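Local coordinates for protein five-membered-cyclitol-phosphate synthase (PDB 6K96) that binds nicotinamide-adenine-dinucleotide on a Rossmann-type domain and belongs to the myo-inositol-1-phosphate synthase family, at residues A139-A142 with Y143-A147; E170-K174 with A175-L179; V192-R195 with A196-L200. All coordinates share one frame; numbering follows the deposited sequence.

Interaction 1 (A139-A142 with Y143-A147). With NAD (nicotinamide-adenine-dinucleotide), chain G.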
loop_
_atom_site.group_PDB
_atom_site.type_symbol
_atom_site.label_atom_id
_atom_site.label_comp_id
_atom_site.label_asym_id
_atom_site.label_seq_id
_atom_site.Cartn_x
_atom_site.Cartn_y
_atom_site.Cartn_z
ATOM N N ALA B 139 2.920 41.066 5.503
ATOM C CA ALA B 139 1.558 40.983 6.092
ATOM C C ALA B 139 1.668 40.487 7.529
ATOM O O ALA B 139 1.097 41.124 8.439
ATOM C CB ALA B 139 0.659 40.092 5.282
ATOM N N ALA B 140 2.423 39.410 7.727
ATOM C CA ALA B 140 2.713 38.824 9.054
ATOM C C ALA B 140 3.233 39.950 9.961
ATOM O O ALA B 140 2.699 40.138 11.067
ATOM C CB ALA B 140 3.704 37.694 8.877
ATOM N N ILE B 141 4.201 40.742 9.489
ATOM C CA ILE B 141 4.719 41.902 10.286
ATOM C C ILE B 141 3.556 42.871 10.554
ATOM O O ILE B 141 3.393 43.290 11.692
ATOM C CB ILE B 141 5.901 42.584 9.544
ATOM C CG1 ILE B 141 7.245 41.944 9.902
ATOM C CG2 ILE B 141 5.909 44.087 9.775
ATOM C CD1 ILE B 141 7.479 41.891 11.388
ATOM N N ALA B 142 2.789 43.211 9.513
ATOM C CA ALA B 142 1.756 44.272 9.513
ATOM C C ALA B 142 0.637 43.880 10.464
ATOM O O ALA B 142 0.414 44.639 11.410
ATOM C CB ALA B 142 1.257 44.561 8.118
ATOM N N TYR B 143 -0.038 42.750 10.239
ATOM C CA TYR B 143 -1.091 42.267 11.159
ATOM C C TYR B 143 -0.539 42.164 12.581
ATOM O O TYR B 143 -1.303 42.353 13.543
ATOM C CB TYR B 143 -1.685 40.923 10.705
ATOM C CG TYR B 143 -2.633 41.090 9.553
ATOM C CD1 TYR B 143 -3.923 41.542 9.766
ATOM C CD2 TYR B 143 -2.212 40.896 8.261
ATOM C CE1 TYR B 143 -4.792 41.770 8.710
ATOM C CE2 TYR B 143 -3.056 41.145 7.197
ATOM C CZ TYR B 143 -4.343 41.587 7.417
ATOM O OH TYR B 143 -5.170 41.760 6.350
ATOM N N ALA B 144 0.750 41.890 12.727
ATOM C CA ALA B 144 1.366 41.733 14.063
ATOM C C ALA B 144 1.481 43.114 14.757
ATOM O O ALA B 144 1.202 43.236 15.961
ATOM C CB ALA B 144 2.675 40.977 13.928
ATOM N N ARG B 145 1.842 44.158 14.036
ATOM C CA ARG B 145 1.991 45.507 14.659
ATOM C C ARG B 145 0.585 46.061 14.904
ATOM O O ARG B 145 0.377 46.698 15.947
ATOM C CB ARG B 145 2.909 46.368 13.800
ATOM C CG ARG B 145 4.280 45.719 13.652
ATOM C CD ARG B 145 5.408 46.706 13.475
ATOM N NE ARG B 145 5.587 47.116 12.085
ATOM C CZ ARG B 145 6.355 48.122 11.698
ATOM N NH1 ARG B 145 7.010 48.844 12.599
ATOM N NH2 ARG B 145 6.466 48.413 10.413
ATOM N N ALA B 146 -0.362 45.706 14.021
ATOM C CA ALA B 146 -1.796 46.058 14.141
ATOM C C ALA B 146 -2.295 45.518 15.470
ATOM O O ALA B 146 -2.888 46.275 16.213
ATOM C CB ALA B 146 -2.570 45.510 12.984
ATOM N N ALA B 147 -1.984 44.255 15.758
ATOM C CA ALA B 147 -2.416 43.531 16.974
ATOM C C ALA B 147 -1.755 44.158 18.180
ATOM O O ALA B 147 -2.440 44.340 19.203
ATOM C CB ALA B 147 -2.049 42.084 16.893
HETATM P PA NAD G . -6.116 29.170 2.742
HETATM O O1A NAD G . -5.462 29.383 1.432
HETATM O O2A NAD G . -7.297 28.240 2.735
HETATM O O5B NAD G . -6.464 30.491 3.531
HETATM C C5B NAD G . -5.805 31.681 3.040
HETATM C C4B NAD G . -6.749 32.848 3.158
HETATM O O4B NAD G . -6.050 34.135 3.223
HETATM C C3B NAD G . -7.705 32.965 1.967
HETATM O O3B NAD G . -9.006 33.254 2.462
HETATM C C2B NAD G . -7.142 34.175 1.225
HETATM O O2B NAD G . -8.180 34.586 0.382
HETATM C C1B NAD G . -6.802 35.049 2.437
HETATM N N9A NAD G . -5.977 36.220 2.216
HETATM C C8A NAD G . -5.036 36.328 1.221
HETATM N N7A NAD G . -4.347 37.444 1.282
HETATM C C5A NAD G . -4.837 38.104 2.404
HETATM C C6A NAD G . -4.491 39.340 2.987
HETATM N N6A NAD G . -3.525 40.116 2.508
HETATM N N1A NAD G . -5.135 39.705 4.130
HETATM C C2A NAD G . -6.104 38.889 4.587
HETATM N N3A NAD G . -6.518 37.719 4.107
HETATM C C4A NAD G . -5.837 37.359 3.002
HETATM O O3 NAD G . -5.019 28.567 3.718
HETATM P PN NAD G . -5.191 27.529 4.935
HETATM O O1N NAD G . -6.225 28.073 5.845
HETATM O O2N NAD G . -5.289 26.199 4.252
HETATM O O5D NAD G . -3.753 27.681 5.648
HETATM C C5D NAD G . -3.387 29.023 6.174
HETATM C C4D NAD G . -1.917 29.059 6.469
HETATM O O4D NAD G . -1.560 28.128 7.516
HETATM C C3D NAD G . -1.054 28.697 5.251
HETATM O O3D NAD G . 0.091 29.521 5.287
HETATM C C2D NAD G . -0.577 27.286 5.582
HETATM O O2D NAD G . 0.681 26.902 5.059
HETATM C C1D NAD G . -0.408 27.382 7.097
HETATM N N1N NAD G . -0.325 26.010 7.683
HETATM C C2N NAD G . -1.324 25.040 7.334
HETATM C C3N NAD G . -1.196 23.708 7.691
HETATM C C7N NAD G . -2.316 22.753 7.319
HETATM O O7N NAD G . -3.350 23.191 6.832
HETATM N N7N NAD G . -2.127 21.453 7.527
HETATM C C4N NAD G . -0.037 23.336 8.371
HETATM C C5N NAD G . 0.831 24.307 8.855
HETATM C C6N NAD G . 0.720 25.618 8.431
#
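Two successive turns of helix 137-149, the crossover helix of the beta-alpha-beta unit between strands 127-130 and 153-156, meet here through Ala139 and Tyr143 on one side and Ile141 and Arg145 on another. Tyr143 N donates to Ala139 O at 2.7 Å. The Tyr143 side chain stays close to the same residue: with CG beside the backbone N and anti to the carbonyl carbon (chi1 -76°), the ring turns back along the helix, so that Ala139 O lies 3.3 Å from CD2, at the ring edge near its plane. The methyl of Ala139 adds an apolar contact, its CB 4.2 Å from Tyr143 CD2.

The beta-alpha-beta unit belongs to the parallel sheet of a dinucleotide-binding Rossmann fold, and the ring points toward the cofactor: Tyr143 OH lies 3.0 Å from N1A of the nicotinamide-adenine-dinucleotide adenine, while its hydrogen bond is to Leu101 N. That bond ties the helix to the chain just after strand 98-99 and holds the hydroxyl beside the adenine. Leu128, Tyr130, Ile116 and Phe154 pack around the same ring.

Farther along, Arg145 N is bonded to Ile141 O at 2.9 Å. The arginine chain, bent at chi3 (-85°), crosses the isoleucine at a slant and leaves its NE 3.8 Å from Ile141 CG2. Ala146 N closes the next turn on Ala142 O at 2.9 Å.

Interaction 2 (E170-K174 with A175-L179)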
loop_
_atom_site.group_PDB
_atom_site.type_symbol
_atom_site.label_atom_id
_atom_site.label_comp_id
_atom_site.label_asym_id
_atom_site.label_seq_id
_atom_site.Cartn_x
_atom_site.Cartn_y
_atom_site.Cartn_z
ATOM N N GLU B 170 10.418 41.429 22.049
ATOM C CA GLU B 170 10.753 42.414 23.122
ATOM C C GLU B 170 9.557 43.359 23.330
ATOM O O GLU B 170 9.063 43.470 24.482
ATOM C CB GLU B 170 12.020 43.219 22.761
ATOM C CG GLU B 170 12.996 43.453 23.914
ATOM C CD GLU B 170 12.608 44.489 24.974
ATOM O OE1 GLU B 170 12.836 45.724 24.717
ATOM O OE2 GLU B 170 12.098 44.066 26.086
ATOM N N GLU B 171 9.091 44.009 22.262
ATOM C CA GLU B 171 7.984 44.996 22.374
ATOM C C GLU B 171 6.732 44.281 22.914
ATOM O O GLU B 171 6.247 44.713 23.956
ATOM C CB GLU B 171 7.849 45.788 21.065
ATOM C CG GLU B 171 8.945 46.864 20.915
ATOM C CD GLU B 171 9.448 47.560 22.200
ATOM O OE1 GLU B 171 8.656 48.295 22.836
ATOM O OE2 GLU B 171 10.638 47.340 22.601
ATOM N N PHE B 172 6.278 43.191 22.282
ATOM C CA PHE B 172 5.159 42.339 22.773
ATOM C C PHE B 172 5.400 41.943 24.238
ATOM O O PHE B 172 4.469 42.100 25.039
ATOM C CB PHE B 172 4.973 41.101 21.890
ATOM C CG PHE B 172 4.030 41.247 20.722
ATOM C CD1 PHE B 172 2.684 41.014 20.869
ATOM C CD2 PHE B 172 4.501 41.581 19.466
ATOM C CE1 PHE B 172 1.816 41.150 19.804
ATOM C CE2 PHE B 172 3.642 41.698 18.383
ATOM C CZ PHE B 172 2.296 41.491 18.558
ATOM N N GLU B 173 6.571 41.378 24.567
ATOM C CA GLU B 173 6.955 40.939 25.950
ATOM C C GLU B 173 6.627 42.077 26.924
ATOM O O GLU B 173 5.849 41.836 27.868
ATOM C CB GLU B 173 8.462 40.671 26.119
ATOM C CG GLU B 173 8.959 39.239 25.879
ATOM C CD GLU B 173 10.491 39.064 25.916
ATOM O OE1 GLU B 173 11.185 39.919 26.543
ATOM O OE2 GLU B 173 11.018 38.094 25.301
ATOM N N LYS B 174 7.186 43.271 26.664
ATOM C CA LYS B 174 7.169 44.474 27.555
ATOM C C LYS B 174 5.746 45.054 27.649
ATOM O O LYS B 174 5.436 45.653 28.684
ATOM C CB LYS B 174 8.204 45.508 27.077
ATOM C CG LYS B 174 7.876 46.960 27.385
ATOM C CD LYS B 174 9.093 47.855 27.602
ATOM C CE LYS B 174 8.720 49.245 28.096
ATOM N NZ LYS B 174 9.614 50.297 27.550
ATOM N N ALA B 175 4.900 44.862 26.638
ATOM C CA ALA B 175 3.528 45.422 26.568
ATOM C C ALA B 175 2.502 44.526 27.284
ATOM O O ALA B 175 1.307 44.857 27.211
ATOM C CB ALA B 175 3.143 45.619 25.122
ATOM N N GLY B 176 2.952 43.444 27.930
ATOM C CA GLY B 176 2.086 42.410 28.538
ATOM C C GLY B 176 1.227 41.656 27.527
ATOM O O GLY B 176 0.152 41.222 27.914
ATOM N N VAL B 177 1.676 41.498 26.285
ATOM C CA VAL B 177 0.858 40.922 25.179
ATOM C C VAL B 177 1.553 39.648 24.713
ATOM O O VAL B 177 2.771 39.662 24.473
ATOM C CB VAL B 177 0.653 41.906 24.004
ATOM C CG1 VAL B 177 -0.083 41.269 22.843
ATOM C CG2 VAL B 177 -0.077 43.170 24.419
ATOM N N PRO B 178 0.797 38.518 24.571
ATOM C CA PRO B 178 1.357 37.262 24.087
ATOM C C PRO B 178 1.594 37.343 22.580
ATOM O O PRO B 178 0.769 37.884 21.866
ATOM C CB PRO B 178 0.299 36.193 24.410
ATOM C CG PRO B 178 -0.802 36.906 25.171
ATOM C CD PRO B 178 -0.641 38.383 24.862
ATOM N N LEU B 179 2.719 36.776 22.151
ATOM C CA LEU B 179 3.086 36.598 20.724
ATOM C C LEU B 179 3.479 35.127 20.529
ATOM O O LEU B 179 4.499 34.697 21.102
ATOM C CB LEU B 179 4.231 37.565 20.372
ATOM C CG LEU B 179 4.784 37.487 18.940
ATOM C CD1 LEU B 179 3.793 38.045 17.920
ATOM C CD2 LEU B 179 6.111 38.238 18.821
#
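With chi1 at -90° and chi2 at -87°, Phe172 swings its ring off the last turn of helix 166-174 toward the chain that follows. Val177 meets it with CG1 held anti to the backbone N (chi1 175°); Leu179 has CG anti likewise, and from there its CD1 reaches the ring face. The two aliphatic groups thus use different parts of the ring. Val177 CG1 comes in at the edge, near the ring plane, 3.4 Å from Phe172 CD1. Leu179 CD1 sits over one face in a CH-pi contact, 3.8 Å from the centroid of the Phe172 ring, and the two side chains cross at about a right angle.

Between the ring and its partners the backbone turns at Gly176, where a positive phi and two bonds back into the last turn form a Schellman motif. Val177 N donates to Phe172 O at 3.1 Å, and Gly176 N reaches Glu173 O more weakly at 3.3 Å. Phe172 O also receives a weak bond from Ala175 N, so one carbonyl oxygen holds two donors at the helix end.

Leu148 of helix 137-149 packs on Phe172 and Ala175, and Phe154 of strand 153-156 meets both Phe172 and Leu179. Backbone bonds join Pro178 to Phe154, and Val177 and Leu179 to Gly317. The turn thereby delivers the chain from helix 166-174 to strand 179-180, an outermost strand of the parallel sheet within this chain.

Interaction 3 (V192-R195 with A196-L200)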
loop_
_atom_site.group_PDB
_atom_site.type_symbol
_atom_site.label_atom_id
_atom_site.label_comp_id
_atom_site.label_asym_id
_atom_site.label_seq_id
_atom_site.Cartn_x
_atom_site.Cartn_y
_atom_site.Cartn_z
ATOM N N VAL B 192 6.749 13.866 10.712
ATOM C CA VAL B 192 6.907 13.160 12.008
ATOM C C VAL B 192 6.728 11.658 11.762
ATOM O O VAL B 192 7.494 10.910 12.346
ATOM C CB VAL B 192 5.964 13.706 13.094
ATOM C CG1 VAL B 192 4.483 13.371 12.827
ATOM C CG2 VAL B 192 6.388 13.167 14.450
ATOM N N VAL B 193 5.835 11.224 10.883
ATOM C CA VAL B 193 5.733 9.771 10.557
ATOM C C VAL B 193 7.013 9.317 9.878
ATOM O O VAL B 193 7.551 8.322 10.271
ATOM C CB VAL B 193 4.544 9.368 9.670
ATOM C CG1 VAL B 193 4.572 7.872 9.412
ATOM C CG2 VAL B 193 3.221 9.786 10.250
ATOM N N HIS B 194 7.462 10.000 8.833
ATOM C CA HIS B 194 8.675 9.551 8.097
ATOM C C HIS B 194 9.850 9.443 9.078
ATOM O O HIS B 194 10.580 8.432 9.080
ATOM C CB HIS B 194 8.968 10.502 6.943
ATOM C CG HIS B 194 9.960 9.977 5.973
ATOM N ND1 HIS B 194 10.123 10.557 4.755
ATOM C CD2 HIS B 194 10.763 8.900 5.994
ATOM C CE1 HIS B 194 11.004 9.861 4.065
ATOM N NE2 HIS B 194 11.408 8.848 4.796
ATOM N N ARG B 195 9.984 10.468 9.910
ATOM C CA ARG B 195 11.125 10.674 10.831
ATOM C C ARG B 195 11.112 9.563 11.887
ATOM O O ARG B 195 12.177 9.097 12.218
ATOM C CB ARG B 195 11.016 12.122 11.356
ATOM C CG ARG B 195 11.964 12.509 12.478
ATOM C CD ARG B 195 11.571 13.857 13.107
ATOM N NE ARG B 195 12.568 14.175 14.133
ATOM C CZ ARG B 195 13.441 15.198 14.111
ATOM N NH1 ARG B 195 13.418 16.103 13.144
ATOM N NH2 ARG B 195 14.327 15.330 15.089
ATOM N N ALA B 196 9.932 9.221 12.418
ATOM C CA ALA B 196 9.764 8.194 13.458
ATOM C C ALA B 196 10.247 6.854 12.894
ATOM O O ALA B 196 10.939 6.110 13.639
ATOM C CB ALA B 196 8.322 8.107 13.908
ATOM N N LEU B 197 9.893 6.545 11.650
ATOM C CA LEU B 197 10.223 5.244 11.032
ATOM C C LEU B 197 11.712 5.204 10.789
ATOM O O LEU B 197 12.310 4.139 11.005
ATOM C CB LEU B 197 9.408 4.999 9.753
ATOM C CG LEU B 197 7.935 4.687 10.026
ATOM C CD1 LEU B 197 7.077 4.629 8.773
ATOM C CD2 LEU B 197 7.806 3.409 10.822
ATOM N N LEU B 198 12.296 6.313 10.328
ATOM C CA LEU B 198 13.751 6.348 10.047
ATOM C C LEU B 198 14.470 6.228 11.376
ATOM O O LEU B 198 15.443 5.461 11.412
ATOM C CB LEU B 198 14.126 7.590 9.245
ATOM C CG LEU B 198 13.864 7.472 7.745
ATOM C CD1 LEU B 198 14.092 8.835 7.064
ATOM C CD2 LEU B 198 14.751 6.411 7.088
ATOM N N GLY B 199 13.945 6.894 12.406
ATOM C CA GLY B 199 14.391 6.785 13.816
ATOM C C GLY B 199 14.550 5.333 14.261
ATOM O O GLY B 199 15.620 5.008 14.778
ATOM N N LEU B 200 13.506 4.512 14.053
ATOM C CA LEU B 200 13.416 3.073 14.363
ATOM C C LEU B 200 14.565 2.321 13.716
ATOM O O LEU B 200 15.247 1.575 14.460
ATOM C CB LEU B 200 12.119 2.492 13.803
ATOM C CG LEU B 200 10.869 2.624 14.654
ATOM C CD1 LEU B 200 9.827 1.587 14.173
ATOM C CD2 LEU B 200 11.176 2.465 16.157
#
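Side-chain packing runs along helix 190-203 in two places: an apolar pair, Val193 and Leu197, and a van der Waals contact of Leu198 with the His194 ring. Val193 and Leu197 lie side by side and point the same way, with Val193 CG1 4.1 Å from Leu197 CD1. His194 and Leu198 instead meet at a slant. The imidazole CG, anti to the backbone N (chi1 -167°), lies beside the carbonyl carbon, which carries the ring toward the following turn, and there Leu198 CD1 comes within 3.5 Å of both His194 CD2 and His194 NE2.

The helix packs on the mixed sheet, where Leu286 of strand 281-291 meets Val193 and Leu197, and Ile272 of strand 265-275 meets Leu197 and Leu198. It also faces its counterpart in a second subunit, whose Leu197 and Val193 pack reciprocally on Val193 and Leu197, and whose Leu200 packs on Ala196.

Polar bonds fix the imidazole and the backbone. Both ring nitrogens of His194 are engaged, NE2 with Ser211 OG and ND1 with Gln213 NE2, which secures the ring to strand 207-217. Along the main chain, Leu198 N donates to His194 O at 3.0 Å, while Gly199 N reaches Arg195 O at 2.8 Å.

Overall arrangement
From the N terminus the three contacts come in series, each within one continuous run of chain, so none nests in or crosses another. Interaction 1 lies within the crossover helix between strands 127-130 and 153-156, next to the adenine end of the cofactor. Interaction 2 follows, closing the turn that leads from helix 166-174 into strand 179-180. The two touch, Ala144 O lying 3.3 Å from Phe172 CZ, and so join neighbouring helices on the parallel sheet. Interaction 3 stands apart on helix 190-203, its centre about 36 Å from that of interaction 1, and belongs to the mixed-sheet part of the chain and its subunit interface.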